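Local coordinates for protein thiamine-monophosphate kinase (Aquifex aeolicus, PDB 1VQV) that catalyses the ATP-dependent phosphorylation of thiamine monophosphate to thiamine diphosphate, the active form of vitamin B1, and works as a homodimer, at residues Gly76-Trp81 with Ala190-Val195. Numbering follows the deposited sequence.
Sequences GGLPKW and ARIDYV
Val195 lays both its methyl groups against the end of Leu78: CG2 lies 3.8 Å and CG1 3.9 Å from Leu78 CD2, so that this one leucine methyl is straddled by the valine fork. CG2 also meets a polar atom, Gly77 O, at 3.5 Å. Leu78 starts out neither facing its partner nor turned from it, and its torsions, with CG opposite the carbonyl carbon (chi1 -77°), carry CD2 over to the valine. Ile192 reaches the same patch with an extended chain, CG1 anti to the backbone N (chi1 -173°), and its terminal CD1 sits 4.2 Å from both Leu78 CD2 and Pro79 CD. Cutting Val195 back to an alanine would take away both branch methyls and would probably cost Leu78 CD2 its closest partners and the Gly77 carbonyl its methyl neighbour, opening a gap toward Ile73. That residue belongs to helix 57-73, which ends in a Schellman motif with Gly76 at C-prime; Pro79 also rests on it. Arg191 takes no part in the contact and pairs with Asp193 and Asp278. The contact thus joins the start of strand 77-88, in the PurM-like N-terminal domain, to the end of the loop and the first residue of helix 195-201, mainly through apolar side chains, an association that rests on shape and burial rather than on directional bonds.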
ATOM      1  N   GLY B  76      11.259  -5.741 -16.059  1.00 51.74           N
ATOM      2  CA  GLY B  76      12.546  -6.399 -15.956  1.00 52.25           C
ATOM      3  C   GLY B  76      13.073  -6.513 -14.549  1.00 53.81           C
ATOM      4  O   GLY B  76      14.283  -6.614 -14.335  1.00 54.95           O
ATOM      5  N   GLY B  77      12.166  -6.508 -13.582  1.00 54.35           N
ATOM      6  CA  GLY B  77      12.588  -6.604 -12.201  1.00 53.11           C
ATOM      7  C   GLY B  77      12.081  -7.852 -11.530  1.00 53.09           C
ATOM      8  O   GLY B  77      11.178  -8.504 -12.035  1.00 53.98           O
ATOM      9  N   LEU B  78      12.678  -8.189 -10.394  1.00 52.92           N
ATOM     10  CA  LEU B  78      12.264  -9.356  -9.630  1.00 53.40           C
ATOM     11  C   LEU B  78      11.587  -8.910  -8.323  1.00 54.19           C
ATOM     12  O   LEU B  78      12.046  -7.975  -7.669  1.00 55.52           O
ATOM     13  CB  LEU B  78      13.473 -10.256  -9.335  1.00 51.88           C
ATOM     14  CG  LEU B  78      13.979 -11.142 -10.478  1.00 50.48           C
ATOM     15  CD1 LEU B  78      15.171 -11.947 -10.023  1.00 47.43           C
ATOM     16  CD2 LEU B  78      12.866 -12.071 -10.926  1.00 49.56           C
ATOM     17  N   PRO B  79      10.468  -9.560  -7.951  1.00 55.32           N
ATOM     18  CA  PRO B  79       9.700  -9.259  -6.733  1.00 54.59           C
ATOM     19  C   PRO B  79      10.461  -9.646  -5.471  1.00 54.63           C
ATOM     20  O   PRO B  79      10.883 -10.788  -5.330  1.00 55.25           O
ATOM     21  CB  PRO B  79       8.434 -10.092  -6.913  1.00 55.19           C
ATOM     22  CG  PRO B  79       8.941 -11.296  -7.641  1.00 54.13           C
ATOM     23  CD  PRO B  79       9.860 -10.686  -8.683  1.00 54.78           C
ATOM     24  N   LYS B  80      10.623  -8.693  -4.554  1.00 54.90           N
ATOM     25  CA  LYS B  80      11.344  -8.932  -3.307  1.00 53.35           C
ATOM     26  C   LYS B  80      10.496  -8.863  -2.035  1.00 52.76           C
ATOM     27  O   LYS B  80      10.375  -9.861  -1.319  1.00 53.41           O
ATOM     28  CB  LYS B  80      12.523  -7.964  -3.196  1.00 56.27           C
ATOM     29  CG  LYS B  80      13.637  -8.211  -4.233  1.00 60.07           C
ATOM     30  CD  LYS B  80      14.376  -9.534  -3.965  1.00 62.58           C
ATOM     31  CE  LYS B  80      15.160  -9.467  -2.658  1.00 64.97           C
ATOM     32  NZ  LYS B  80      15.674 -10.805  -2.236  1.00 66.54           N
ATOM     33  N   TRP B  81       9.890  -7.712  -1.754  1.00 52.15           N
ATOM     34  CA  TRP B  81       9.095  -7.566  -0.523  1.00 50.73           C
ATOM     35  C   TRP B  81       7.658  -7.122  -0.750  1.00 49.88           C
ATOM     36  O   TRP B  81       7.360  -6.399  -1.692  1.00 49.16           O
ATOM     37  CB  TRP B  81       9.782  -6.578   0.436  1.00 49.88           C
ATOM     38  CG  TRP B  81      11.214  -6.907   0.675  1.00 49.17           C
ATOM     39  CD1 TRP B  81      11.704  -7.966   1.385  1.00 49.72           C
ATOM     40  CD2 TRP B  81      12.338  -6.272   0.069  1.00 49.78           C
ATOM     41  NE1 TRP B  81      13.069  -8.040   1.246  1.00 50.26           N
ATOM     42  CE2 TRP B  81      13.487  -7.012   0.442  1.00 50.97           C
ATOM     43  CE3 TRP B  81      12.491  -5.149  -0.765  1.00 50.57           C
ATOM     44  CZ2 TRP B  81      14.770  -6.670   0.008  1.00 50.52           C
ATOM     45  CZ3 TRP B  81      13.765  -4.808  -1.198  1.00 50.46           C
ATOM     46  CH2 TRP B  81      14.890  -5.568  -0.809  1.00 51.30           C
ATOM     47  N   ALA B 190       2.021 -14.819 -13.144  1.00 47.66           N
ATOM     48  CA  ALA B 190       2.827 -13.764 -13.727  1.00 47.20           C
ATOM     49  C   ALA B 190       3.928 -14.439 -14.530  1.00 47.35           C
ATOM     50  O   ALA B 190       4.422 -15.503 -14.149  1.00 45.99           O
ATOM     51  CB  ALA B 190       3.419 -12.890 -12.640  1.00 46.39           C
ATOM     52  N   ARG B 191       4.308 -13.809 -15.635  1.00 46.20           N
ATOM     53  CA  ARG B 191       5.337 -14.342 -16.508  1.00 46.45           C
ATOM     54  C   ARG B 191       6.708 -14.094 -15.944  1.00 47.14           C
ATOM     55  O   ARG B 191       7.587 -13.572 -16.619  1.00 46.32           O
ATOM     56  CB  ARG B 191       5.209 -13.700 -17.877  1.00 46.57           C
ATOM     57  CG  ARG B 191       3.847 -13.921 -18.466  1.00 47.28           C
ATOM     58  CD  ARG B 191       3.431 -15.356 -18.260  1.00 48.74           C
ATOM     59  NE  ARG B 191       3.153 -15.997 -19.536  1.00 54.55           N
ATOM     60  CZ  ARG B 191       3.931 -16.905 -20.108  1.00 52.70           C
ATOM     61  NH1 ARG B 191       5.051 -17.303 -19.518  1.00 53.03           N
ATOM     62  NH2 ARG B 191       3.589 -17.398 -21.283  1.00 53.14           N
ATOM     63  N   ILE B 192       6.896 -14.494 -14.695  1.00 48.25           N
ATOM     64  CA  ILE B 192       8.161 -14.271 -14.036  1.00 49.64           C
ATOM     65  C   ILE B 192       9.259 -14.996 -14.776  1.00 48.86           C
ATOM     66  O   ILE B 192      10.445 -14.787 -14.506  1.00 50.98           O
ATOM     67  CB  ILE B 192       8.118 -14.715 -12.560  1.00 50.21           C
ATOM     68  CG1 ILE B 192       9.424 -14.287 -11.888  1.00 50.31           C
ATOM     69  CG2 ILE B 192       7.843 -16.218 -12.464  1.00 49.26           C
ATOM     70  CD1 ILE B 192       9.459 -14.453 -10.405  1.00 54.05           C
ATOM     71  N   ASP B 193       8.846 -15.831 -15.728  1.00 48.39           N
ATOM     72  CA  ASP B 193       9.753 -16.606 -16.578  1.00 47.81           C
ATOM     73  C   ASP B 193      10.275 -15.800 -17.785  1.00 46.87           C
ATOM     74  O   ASP B 193      11.025 -16.313 -18.601  1.00 46.27           O
ATOM     75  CB  ASP B 193       9.047 -17.887 -17.055  1.00 45.00           C
ATOM     76  CG  ASP B 193       7.828 -17.609 -17.931  1.00 47.09           C
ATOM     77  OD1 ASP B 193       7.089 -16.637 -17.698  1.00 47.96           O
ATOM     78  OD2 ASP B 193       7.577 -18.389 -18.862  1.00 49.89           O
ATOM     79  N   TYR B 194       9.880 -14.536 -17.872  1.00 47.55           N
ATOM     80  CA  TYR B 194      10.293 -13.640 -18.949  1.00 48.88           C
ATOM     81  C   TYR B 194      11.235 -12.564 -18.422  1.00 50.21           C
ATOM     82  O   TYR B 194      11.648 -11.669 -19.167  1.00 48.47           O
ATOM     83  CB  TYR B 194       9.086 -12.916 -19.533  1.00 47.46           C
ATOM     84  CG  TYR B 194       8.394 -13.613 -20.660  1.00 49.19           C
ATOM     85  CD1 TYR B 194       7.673 -14.778 -20.446  1.00 50.04           C
ATOM     86  CD2 TYR B 194       8.457 -13.094 -21.955  1.00 50.63           C
ATOM     87  CE1 TYR B 194       7.030 -15.413 -21.489  1.00 52.02           C
ATOM     88  CE2 TYR B 194       7.820 -13.720 -23.006  1.00 52.72           C
ATOM     89  CZ  TYR B 194       7.108 -14.877 -22.769  1.00 53.57           C
ATOM     90  OH  TYR B 194       6.479 -15.486 -23.826  1.00 55.29           O
ATOM     91  N   VAL B 195      11.558 -12.626 -17.137  1.00 51.47           N
ATOM     92  CA  VAL B 195      12.408 -11.594 -16.582  1.00 54.76           C
ATOM     93  C   VAL B 195      13.726 -11.482 -17.314  1.00 53.54           C
ATOM     94  O   VAL B 195      14.044 -10.411 -17.826  1.00 52.32           O
ATOM     95  CB  VAL B 195      12.612 -11.785 -15.048  1.00 57.08           C
ATOM     96  CG1 VAL B 195      13.922 -11.160 -14.587  1.00 57.55           C
ATOM     97  CG2 VAL B 195      11.462 -11.099 -14.306  1.00 57.18           C
TER